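Local coordinates for B-agarase (Saccharophagus degradans, PDB 4BQ2), which hydrolyses the beta-1,4 linkages of agarose as a family 50 glycoside hydrolase, probably releasing short sugars from chain ends as an exo-beta-agarase, at residues 178-183 with 629-634; 382-387 with 393-398; 530-533 with 537-540; 578-583 with 618-623. All coordinates share one frame; numbering follows the deposited sequence.

Interaction 1 of 4, residues 178-183 with 629-634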
# COMPACT_ATOMS: atom_id res chain seq x y z
N HIS A 178 -18.17 -7.90 -7.58
CA HIS A 178 -19.18 -8.96 -7.66
C HIS A 178 -19.98 -8.98 -6.37
O HIS A 178 -19.45 -8.63 -5.30
CB HIS A 178 -18.51 -10.33 -7.77
CG HIS A 178 -17.52 -10.46 -8.88
ND1 HIS A 178 -17.88 -10.45 -10.20
CD2 HIS A 178 -16.18 -10.67 -8.85
CE1 HIS A 178 -16.81 -10.62 -10.95
NE2 HIS A 178 -15.76 -10.76 -10.16
N ASP A 179 -21.21 -9.45 -6.45
CA ASP A 179 -21.98 -9.81 -5.26
C ASP A 179 -21.25 -10.95 -4.56
O ASP A 179 -20.80 -11.87 -5.22
CB ASP A 179 -23.38 -10.31 -5.65
CG ASP A 179 -24.28 -9.18 -6.14
OD1 ASP A 179 -23.96 -8.00 -5.88
OD2 ASP A 179 -25.33 -9.49 -6.74
N LYS A 180 -21.11 -10.84 -3.24
CA LYS A 180 -20.48 -11.83 -2.38
C LYS A 180 -21.58 -12.41 -1.44
O LYS A 180 -22.46 -11.70 -0.96
CB LYS A 180 -19.36 -11.20 -1.52
CG LYS A 180 -18.21 -10.53 -2.30
CD LYS A 180 -17.65 -11.46 -3.37
CE LYS A 180 -16.52 -10.84 -4.22
NZ LYS A 180 -15.33 -10.48 -3.36
N THR A 181 -21.51 -13.70 -1.16
CA THR A 181 -22.48 -14.34 -0.24
C THR A 181 -21.70 -15.27 0.72
O THR A 181 -20.86 -16.05 0.26
CB THR A 181 -23.53 -15.17 -1.01
OG1 THR A 181 -24.20 -14.33 -1.95
CG2 THR A 181 -24.59 -15.83 -0.04
N VAL A 182 -21.97 -15.16 2.01
CA VAL A 182 -21.33 -16.01 2.99
C VAL A 182 -22.38 -16.67 3.87
O VAL A 182 -23.54 -16.23 3.91
CB VAL A 182 -20.36 -15.21 3.89
CG1 VAL A 182 -19.22 -14.61 3.05
CG2 VAL A 182 -21.10 -14.14 4.70
N ILE A 183 -21.96 -17.74 4.57
CA ILE A 183 -22.73 -18.28 5.69
C ILE A 183 -21.85 -18.07 6.91
O ILE A 183 -20.66 -18.39 6.88
CB ILE A 183 -23.02 -19.80 5.58
CG1 ILE A 183 -23.57 -20.17 4.21
CG2 ILE A 183 -23.99 -20.25 6.67
CD1 ILE A 183 -24.84 -19.45 3.85
N TYR A 629 -6.09 0.24 -3.53
CA TYR A 629 -6.06 -1.14 -3.14
C TYR A 629 -7.47 -1.60 -2.80
O TYR A 629 -7.89 -1.56 -1.65
CB TYR A 629 -5.14 -1.29 -1.94
CG TYR A 629 -3.65 -1.05 -2.24
CD1 TYR A 629 -2.87 -2.07 -2.78
CD2 TYR A 629 -3.05 0.14 -1.90
CE1 TYR A 629 -1.51 -1.87 -3.02
CE2 TYR A 629 -1.69 0.36 -2.16
CZ TYR A 629 -0.93 -0.67 -2.70
OH TYR A 629 0.44 -0.49 -2.93
N LYS A 630 -8.16 -2.08 -3.82
CA LYS A 630 -9.55 -2.52 -3.73
C LYS A 630 -9.62 -3.69 -4.72
O LYS A 630 -8.62 -4.02 -5.37
CB LYS A 630 -10.51 -1.39 -4.20
CG LYS A 630 -10.35 -0.05 -3.49
CD LYS A 630 -10.78 -0.11 -2.01
CE LYS A 630 -10.43 1.22 -1.36
NZ LYS A 630 -10.17 1.13 0.10
N GLU A 631 -10.78 -4.32 -4.81
CA GLU A 631 -11.02 -5.37 -5.82
C GLU A 631 -11.23 -4.87 -7.26
O GLU A 631 -11.13 -5.64 -8.23
CB GLU A 631 -12.14 -6.30 -5.34
CG GLU A 631 -11.63 -7.08 -4.10
CD GLU A 631 -12.66 -8.04 -3.47
OE1 GLU A 631 -13.57 -8.53 -4.17
OE2 GLU A 631 -12.49 -8.36 -2.25
N GLY A 632 -11.51 -3.59 -7.38
CA GLY A 632 -11.55 -2.93 -8.68
C GLY A 632 -11.93 -1.48 -8.49
O GLY A 632 -11.74 -0.89 -7.39
N LEU A 633 -12.44 -0.91 -9.57
CA LEU A 633 -12.80 0.50 -9.60
C LEU A 633 -14.32 0.62 -9.68
O LEU A 633 -14.89 0.62 -10.77
CB LEU A 633 -12.11 1.18 -10.80
CG LEU A 633 -10.60 1.08 -10.93
CD1 LEU A 633 -10.17 2.03 -12.08
CD2 LEU A 633 -9.84 1.41 -9.63
N PRO A 634 -14.99 0.73 -8.51
CA PRO A 634 -16.47 0.75 -8.51
C PRO A 634 -17.00 2.04 -9.14
O PRO A 634 -16.39 3.12 -8.97
CB PRO A 634 -16.84 0.71 -7.02
CG PRO A 634 -15.58 0.29 -6.30
CD PRO A 634 -14.44 0.83 -7.14
O HOH W 1 -14.80 -9.16 -1.09
O HOH W 2 -12.43 -11.17 -2.30

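Interaction 2 of 4, residues 382-387 with 393-398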
# COMPACT_ATOMS: atom_id res chain seq x y z
N ASN A 382 19.61 -14.79 -2.90
CA ASN A 382 19.12 -15.82 -3.82
C ASN A 382 19.46 -15.50 -5.28
O ASN A 382 19.65 -16.42 -6.08
CB ASN A 382 17.60 -16.06 -3.62
CG ASN A 382 17.29 -16.75 -2.29
OD1 ASN A 382 18.11 -17.54 -1.77
ND2 ASN A 382 16.11 -16.46 -1.71
N LEU A 383 19.51 -14.21 -5.64
CA LEU A 383 20.01 -13.86 -6.97
C LEU A 383 21.46 -14.38 -7.13
O LEU A 383 21.79 -14.97 -8.15
CB LEU A 383 19.98 -12.36 -7.21
CG LEU A 383 18.58 -11.71 -7.20
CD1 LEU A 383 18.74 -10.25 -7.54
CD2 LEU A 383 17.63 -12.40 -8.17
N GLU A 384 22.30 -14.17 -6.12
CA GLU A 384 23.67 -14.69 -6.23
C GLU A 384 23.66 -16.21 -6.30
O GLU A 384 24.35 -16.83 -7.15
CB GLU A 384 24.58 -14.21 -5.11
CG GLU A 384 26.05 -14.58 -5.37
CD GLU A 384 27.00 -14.01 -4.34
OE1 GLU A 384 26.67 -13.02 -3.67
OE2 GLU A 384 28.10 -14.58 -4.21
N ARG A 385 22.83 -16.84 -5.46
CA ARG A 385 22.72 -18.31 -5.49
C ARG A 385 22.31 -18.81 -6.85
O ARG A 385 22.85 -19.81 -7.33
CB ARG A 385 21.71 -18.83 -4.47
CG ARG A 385 22.20 -18.75 -3.02
CD ARG A 385 21.11 -19.35 -2.12
NE ARG A 385 21.57 -19.55 -0.74
CZ ARG A 385 21.11 -18.92 0.34
NH1 ARG A 385 20.16 -18.00 0.25
NH2 ARG A 385 21.60 -19.22 1.54
N LYS A 386 21.33 -18.15 -7.48
CA LYS A 386 20.82 -18.58 -8.81
C LYS A 386 21.75 -18.35 -9.97
O LYS A 386 21.88 -19.21 -10.86
CB LYS A 386 19.51 -17.88 -9.17
CG LYS A 386 18.26 -18.47 -8.53
CD LYS A 386 16.99 -17.69 -8.91
CE LYS A 386 16.64 -17.81 -10.38
NZ LYS A 386 15.21 -17.42 -10.66
N TYR A 387 22.36 -17.16 -10.00
CA TYR A 387 23.06 -16.72 -11.20
C TYR A 387 24.55 -16.74 -11.06
O TYR A 387 25.26 -16.62 -12.06
CB TYR A 387 22.57 -15.32 -11.65
CG TYR A 387 21.09 -15.29 -11.98
CD1 TYR A 387 20.52 -16.23 -12.83
CD2 TYR A 387 20.26 -14.30 -11.47
CE1 TYR A 387 19.16 -16.21 -13.14
CE2 TYR A 387 18.89 -14.27 -11.76
CZ TYR A 387 18.36 -15.23 -12.62
OH TYR A 387 17.04 -15.21 -12.94
N GLY A 393 29.28 -8.87 -8.85
CA GLY A 393 27.99 -8.23 -9.05
C GLY A 393 27.28 -8.71 -10.33
O GLY A 393 26.19 -8.21 -10.65
N SER A 394 27.86 -9.69 -11.02
CA SER A 394 27.26 -10.11 -12.28
C SER A 394 25.81 -10.61 -12.12
O SER A 394 25.04 -10.43 -13.05
CB SER A 394 28.09 -11.15 -13.04
OG SER A 394 28.04 -12.40 -12.40
N TYR A 395 25.46 -11.19 -10.97
CA TYR A 395 24.04 -11.64 -10.75
C TYR A 395 23.03 -10.48 -10.84
O TYR A 395 21.86 -10.70 -11.13
CB TYR A 395 23.85 -12.41 -9.42
CG TYR A 395 24.44 -11.67 -8.25
CD1 TYR A 395 25.78 -11.84 -7.93
CD2 TYR A 395 23.67 -10.78 -7.50
CE1 TYR A 395 26.37 -11.11 -6.89
CE2 TYR A 395 24.25 -10.07 -6.44
CZ TYR A 395 25.59 -10.25 -6.16
OH TYR A 395 26.18 -9.56 -5.14
N LEU A 396 23.49 -9.26 -10.55
CA LEU A 396 22.61 -8.07 -10.66
C LEU A 396 22.34 -7.74 -12.12
O LEU A 396 21.21 -7.45 -12.50
CB LEU A 396 23.21 -6.85 -9.96
CG LEU A 396 23.50 -7.11 -8.49
CD1 LEU A 396 24.40 -5.99 -7.98
CD2 LEU A 396 22.20 -7.17 -7.68
N ASP A 397 23.39 -7.76 -12.95
CA ASP A 397 23.18 -7.56 -14.37
C ASP A 397 22.27 -8.65 -14.96
O ASP A 397 21.39 -8.35 -15.76
CB ASP A 397 24.51 -7.50 -15.12
CG ASP A 397 25.34 -6.30 -14.72
OD1 ASP A 397 24.77 -5.27 -14.25
OD2 ASP A 397 26.56 -6.38 -14.84
N LYS A 398 22.51 -9.92 -14.57
CA LYS A 398 21.64 -11.01 -15.02
C LYS A 398 20.20 -10.82 -14.52
O LYS A 398 19.23 -11.04 -15.28
CB LYS A 398 22.15 -12.35 -14.49
CG LYS A 398 21.28 -13.52 -14.96
CD LYS A 398 21.42 -13.79 -16.46
CE LYS A 398 20.98 -15.21 -16.86
NZ LYS A 398 21.07 -15.31 -18.34
O HOH W 3 25.79 -13.74 -12.86

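Interaction 3 of 4, residues 530-533 with 537-540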
# COMPACT_ATOMS: atom_id res chain seq x y z
N ALA A 530 -8.41 38.99 2.07
CA ALA A 530 -9.02 39.41 0.83
C ALA A 530 -10.50 39.03 0.83
O ALA A 530 -11.31 39.79 0.30
CB ALA A 530 -8.31 38.83 -0.39
N LYS A 531 -10.86 37.90 1.44
CA LYS A 531 -12.25 37.43 1.45
C LYS A 531 -13.13 38.33 2.34
O LYS A 531 -14.17 38.80 1.90
CB LYS A 531 -12.34 35.96 1.91
CG LYS A 531 -13.75 35.42 2.04
CD LYS A 531 -13.80 33.90 2.10
CE LYS A 531 -15.23 33.41 2.29
NZ LYS A 531 -15.35 31.93 2.55
N TYR A 532 -12.69 38.56 3.57
CA TYR A 532 -13.54 39.15 4.65
C TYR A 532 -13.31 40.64 4.84
O TYR A 532 -14.20 41.33 5.34
CB TYR A 532 -13.29 38.44 5.99
CG TYR A 532 -13.91 37.06 6.05
CD1 TYR A 532 -15.30 36.90 6.13
CD2 TYR A 532 -13.12 35.92 6.00
CE1 TYR A 532 -15.89 35.64 6.16
CE2 TYR A 532 -13.68 34.66 6.03
CZ TYR A 532 -15.07 34.52 6.12
OH TYR A 532 -15.62 33.28 6.14
N LYS A 533 -12.12 41.10 4.45
CA LYS A 533 -11.65 42.51 4.57
C LYS A 533 -11.39 42.92 6.02
O LYS A 533 -10.27 43.29 6.37
CB LYS A 533 -12.57 43.53 3.84
CG LYS A 533 -13.24 43.08 2.55
CD LYS A 533 -12.28 42.90 1.38
CE LYS A 533 -13.02 42.39 0.16
NZ LYS A 533 -12.11 42.28 -1.01
N ALA A 537 -15.91 40.87 9.95
CA ALA A 537 -16.60 39.93 9.06
C ALA A 537 -16.18 38.50 9.40
O ALA A 537 -17.01 37.59 9.44
CB ALA A 537 -16.34 40.24 7.60
N LEU A 538 -14.89 38.32 9.66
CA LEU A 538 -14.34 37.00 9.98
C LEU A 538 -14.88 36.55 11.34
O LEU A 538 -15.30 35.40 11.48
CB LEU A 538 -12.80 37.03 9.96
CG LEU A 538 -12.12 35.70 10.38
CD1 LEU A 538 -10.81 35.46 9.65
CD2 LEU A 538 -11.92 35.57 11.88
N ASN A 539 -14.88 37.44 12.34
CA ASN A 539 -15.49 37.14 13.64
C ASN A 539 -16.90 36.61 13.55
O ASN A 539 -17.25 35.64 14.24
CB ASN A 539 -15.50 38.38 14.54
CG ASN A 539 -14.17 38.61 15.23
OD1 ASN A 539 -13.45 37.67 15.54
ND2 ASN A 539 -13.86 39.86 15.47
N ASN A 540 -17.72 37.26 12.73
CA ASN A 540 -19.10 36.82 12.60
C ASN A 540 -19.20 35.54 11.81
O ASN A 540 -20.08 34.74 12.06
CB ASN A 540 -19.98 37.90 11.96
CG ASN A 540 -20.54 38.88 12.99
OD1 ASN A 540 -20.89 38.50 14.12
ND2 ASN A 540 -20.64 40.14 12.60

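Interaction 4 of 4, residues 578-583 with 618-623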
# COMPACT_ATOMS: atom_id res chain seq x y z
N TYR A 578 -3.33 25.66 -0.89
CA TYR A 578 -2.18 24.84 -0.49
C TYR A 578 -1.82 23.82 -1.60
O TYR A 578 -0.67 23.74 -2.06
CB TYR A 578 -2.47 24.11 0.84
CG TYR A 578 -1.33 23.16 1.25
CD1 TYR A 578 -0.18 23.65 1.89
CD2 TYR A 578 -1.39 21.80 0.95
CE1 TYR A 578 0.88 22.79 2.23
CE2 TYR A 578 -0.34 20.94 1.30
CZ TYR A 578 0.80 21.44 1.93
OH TYR A 578 1.86 20.59 2.30
N ALA A 579 -2.81 23.02 -2.00
CA ALA A 579 -2.61 22.04 -3.07
C ALA A 579 -2.23 22.66 -4.43
O ALA A 579 -1.34 22.14 -5.12
CB ALA A 579 -3.80 21.11 -3.19
N ASP A 580 -2.87 23.76 -4.82
CA ASP A 580 -2.44 24.48 -6.03
C ASP A 580 -0.96 24.86 -6.01
O ASP A 580 -0.25 24.67 -7.01
CB ASP A 580 -3.24 25.77 -6.21
CG ASP A 580 -4.63 25.53 -6.80
OD1 ASP A 580 -4.92 24.45 -7.36
OD2 ASP A 580 -5.45 26.48 -6.71
N GLN A 581 -0.49 25.37 -4.87
CA GLN A 581 0.90 25.78 -4.73
C GLN A 581 1.86 24.59 -4.76
O GLN A 581 2.97 24.68 -5.36
CB GLN A 581 1.09 26.64 -3.47
CG GLN A 581 2.52 27.09 -3.20
CD GLN A 581 3.10 28.09 -4.20
OE1 GLN A 581 2.39 28.68 -5.03
NE2 GLN A 581 4.42 28.30 -4.11
N TYR A 582 1.46 23.48 -4.11
CA TYR A 582 2.25 22.25 -4.15
C TYR A 582 2.46 21.82 -5.62
O TYR A 582 3.61 21.65 -6.09
CB TYR A 582 1.59 21.10 -3.35
CG TYR A 582 2.32 19.79 -3.57
CD1 TYR A 582 3.46 19.46 -2.83
CD2 TYR A 582 1.90 18.89 -4.56
CE1 TYR A 582 4.14 18.26 -3.06
CE2 TYR A 582 2.59 17.72 -4.82
CZ TYR A 582 3.71 17.41 -4.07
OH TYR A 582 4.35 16.24 -4.34
N PHE A 583 1.35 21.68 -6.36
CA PHE A 583 1.40 21.18 -7.74
C PHE A 583 2.01 22.15 -8.74
O PHE A 583 2.70 21.71 -9.66
CB PHE A 583 0.03 20.67 -8.23
CG PHE A 583 -0.38 19.38 -7.59
CD1 PHE A 583 0.30 18.21 -7.90
CD2 PHE A 583 -1.39 19.34 -6.61
CE1 PHE A 583 -0.02 17.02 -7.27
CE2 PHE A 583 -1.74 18.13 -5.99
CZ PHE A 583 -1.05 16.97 -6.34
N ALA A 618 -5.38 17.99 -11.11
CA ALA A 618 -5.93 18.00 -12.48
C ALA A 618 -5.42 19.23 -13.25
O ALA A 618 -5.27 19.18 -14.47
CB ALA A 618 -7.45 17.97 -12.45
N LYS A 619 -5.14 20.31 -12.55
CA LYS A 619 -4.75 21.57 -13.18
C LYS A 619 -3.32 21.48 -13.72
O LYS A 619 -3.03 22.01 -14.80
CB LYS A 619 -4.90 22.72 -12.17
CG LYS A 619 -4.78 24.14 -12.75
CD LYS A 619 -5.10 25.18 -11.68
CE LYS A 619 -5.30 26.57 -12.29
NZ LYS A 619 -4.16 26.98 -13.14
N TYR A 620 -2.44 20.78 -12.98
CA TYR A 620 -1.01 20.82 -13.27
C TYR A 620 -0.41 19.52 -13.80
O TYR A 620 0.51 19.55 -14.61
CB TYR A 620 -0.22 21.27 -12.03
CG TYR A 620 -0.47 22.72 -11.65
CD1 TYR A 620 0.15 23.76 -12.35
CD2 TYR A 620 -1.31 23.04 -10.60
CE1 TYR A 620 -0.08 25.09 -12.01
CE2 TYR A 620 -1.55 24.36 -10.26
CZ TYR A 620 -0.92 25.36 -10.97
OH TYR A 620 -1.13 26.66 -10.61
N ALA A 621 -0.90 18.38 -13.32
CA ALA A 621 -0.40 17.08 -13.78
C ALA A 621 -0.94 16.78 -15.17
O ALA A 621 -2.11 17.05 -15.46
CB ALA A 621 -0.81 16.00 -12.82
N ASP A 622 -0.08 16.22 -16.03
CA ASP A 622 -0.51 15.70 -17.33
C ASP A 622 -1.44 14.52 -17.13
O ASP A 622 -2.39 14.34 -17.86
CB ASP A 622 0.70 15.28 -18.16
CG ASP A 622 1.62 16.46 -18.48
OD1 ASP A 622 1.26 17.30 -19.32
OD2 ASP A 622 2.69 16.59 -17.85
N VAL A 623 -1.14 13.70 -16.12
CA VAL A 623 -1.91 12.50 -15.82
C VAL A 623 -2.06 12.47 -14.28
O VAL A 623 -1.06 12.62 -13.57
CB VAL A 623 -1.17 11.22 -16.29
CG1 VAL A 623 -1.99 9.98 -15.95
CG2 VAL A 623 -0.91 11.22 -17.78

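Interaction 1 of 4, residues 178-183 with 629-634
Lys180 and Glu631 reach toward each other from opposite directions and meet at their charged ends, the one direct contact between 178-183 and 629-634. Lys180 NZ gives a hydrogen bond of 2.7 Å to Glu631 OE1, which makes the pair a salt bridge. The ammonium sits on the syn side of OE1, the side that faces the second oxygen, yet it does not straddle the carboxylate: Lys180 NZ stays 3.7 Å from Glu631 OE2. Two waters fill in for that missing bond. Water 1 accepts from Lys180 NZ at 2.7 Å and donates to Glu631 OE2; water 2 repeats the bridge, with a weak bond on the lysine side and a firmer one, 2.8 Å, to Glu631 OE2. Glu631 is extended beyond CG, which carries its carboxylate out to meet the ammonium.

Strand 180-191 belongs to the beta-rich region matching agarase CBM-like domains, and 629-634 is the loop after strand 624-627 in the part that matches the beta-galactosidase family, probably the catalytic one, so the bridge ties the two together. Ser83 O takes a further hydrogen bond from Lys180 NZ. Both residues are buried, and the opposite charges therefore probably compensate each other; Glu631 OE1, water 1 and Ser83 O could take the three N-H groups of the ammonium, while water 2 makes only a weak, probably shared, contact.

Interaction 2 of 4, residues 382-387 with 393-398
Tyr395 lays its ring against the helix 378-387 backbone and the root of Glu384, while a few residues away Lys398 presses on the ring of Tyr387. Glu384 CB lies over the face of the Tyr395 ring in a CH-pi contact, 3.9 Å from the ring centroid, and the glutamate then runs on along the CD1-CE1 side toward the hydroxyl, with its carboxylate only 13° from the ring plane. Leu383 CB adds an apolar contact to Tyr395 CD2 at 4.0 Å. The Tyr395 ring is brought there by a chi1 of 50°, which sets CG between the backbone N and the carbonyl carbon; its CB packs on Leu383 O at 3.5 Å.

In the second cluster Lys398 CG stands over one face of the Tyr387 ring, 3.5 Å from its centroid, and the two side chains cross at about a right angle. Lys386 CB lies over the opposite face, which sandwiches the ring between two aliphatic groups. Between the clusters, Tyr387 CB and Tyr395 CB touch at 3.9 Å.

Farther out, water 3 donates to Tyr387 O at 3.0 Å and also hydrogen-bonds Ser394 OG, joining the end of one helix to the start of the next. Glu384 OE1 is held by His358 NE2, which steadies the carboxylate beside the tyrosine.

Gly393, with positive phi, occupies the N-cap position of helix 394-410. The segments run at 86° to one another, their axes 8.9 Å apart: two consecutive helices packed nearly at right angles across a short connection.

Interaction 3 of 4, residues 530-533 with 537-540
Tyr532 packs its ring on the backbone of the next helix, where Leu538 CA sits over one face in a CH-pi contact, 4.1 Å from the ring centroid. Leu538 CB follows at 4.1 Å from Tyr532 CG, the leucine side chain crossing the tyrosine at about a right angle. Closest of all is Ala537 CB, 3.3 Å from Tyr532 O, and the same methyl meets Tyr532 CD1 at 3.8 Å. The ring flanks the first turn of the following helix because a chi1 of -74° places CG beside the tyrosine's backbone N; Lys531 CG lies over its other face.

These are two successive helices joined by a very short turn: helix 519-532 ends at Tyr532, Lys533 leaves helical angles with a positive phi of 71°, and helix 535-542 starts almost at once. Thr534, just before helix 535-542, bonds through OG1 to Ala537 N in its first turn.

The hydroxyl end of Tyr532 goes elsewhere, hydrogen-bonding Asp570 OD2 on helix 565-593, and Leu538 also packs on Trp549 and Phe552 of helix 549-552. On the solvent side the contact thins out: exposed Lys533 folds back along its own helix, its NZ donating to Ala530 O at 2.9 Å in the carbonyl plane.

Interaction 4 of 4, residues 578-583 with 618-623
Tyr620, the last helical residue of 611-620, reaches over to helix 565-593 and lies against its backbone between Asp580 and Phe583. Its CB starts the contact, 3.8 Å from Phe583 O and 3.9 Å from Phe583 CB. The next atom, CG, is 3.9 Å from the carbonyl carbon of Phe583, which stands over one face of the ring. Along the ring side nearer the helix, Tyr620 CD2 makes the tightest apolar touch, 3.6 Å from Phe583 CB, and one atom farther Tyr620 CE2 comes to 3.5 Å from Asp580 O. At CZ the same carbonyl is still within 4.1 Å, and the hydroxyl ends beside it, Tyr620 OH lying 4.2 Å from Asp580 O. With chi1 at -67°, CG points away from the tyrosine's own carbonyl carbon and the ring is carried across to the neighbouring helix. Lys619 CG covers part of the other face, offset toward the rim.

Phe583 sends its CB toward Tyr620 but its ring away, and that ring takes Tyr582 CD2 over its centre. On the outer side, Asp580 OD1 and Lys619 NZ are 6.4 Å apart, a pair of opposite charges too distant for a salt bridge.

Around this core, Ala579 and Asp580 touch Ala616 and Phe583 touches Ala617, extending the packing of helix 565-593 along helix 611-620. Tyr620 also lies on Lys584, next in the helix, and on His587, one turn on. Phe583 and Ala621 both reach Tyr599 of strand 598-599, and the chain continues past Ala621 into strand 624-627.

Along the chain interaction 1 closes a loop of 445 residues, from strand 180-191 to the loop after strand 624-627, and interactions 2, 3 and 4 come within it in that order. Interactions 2, 3 and 4 are helix-helix packings. Interactions 3 and 4, centres 28 Å apart, both lie in the part resembling beta-galactosidases, and helix 565-593 links them: it carries 578-583 and supplies Asp570 to Tyr532. Interaction 2 stands apart, its centre 66 Å from that of interaction 3 on the opposite side of the molecule. No two contacts touch, the nearest pair being interactions 1 and 4, about 12 Å between nearest atoms. They are separate packing points, and among them interaction 1 alone joins the CBM-like region to the probable catalytic part.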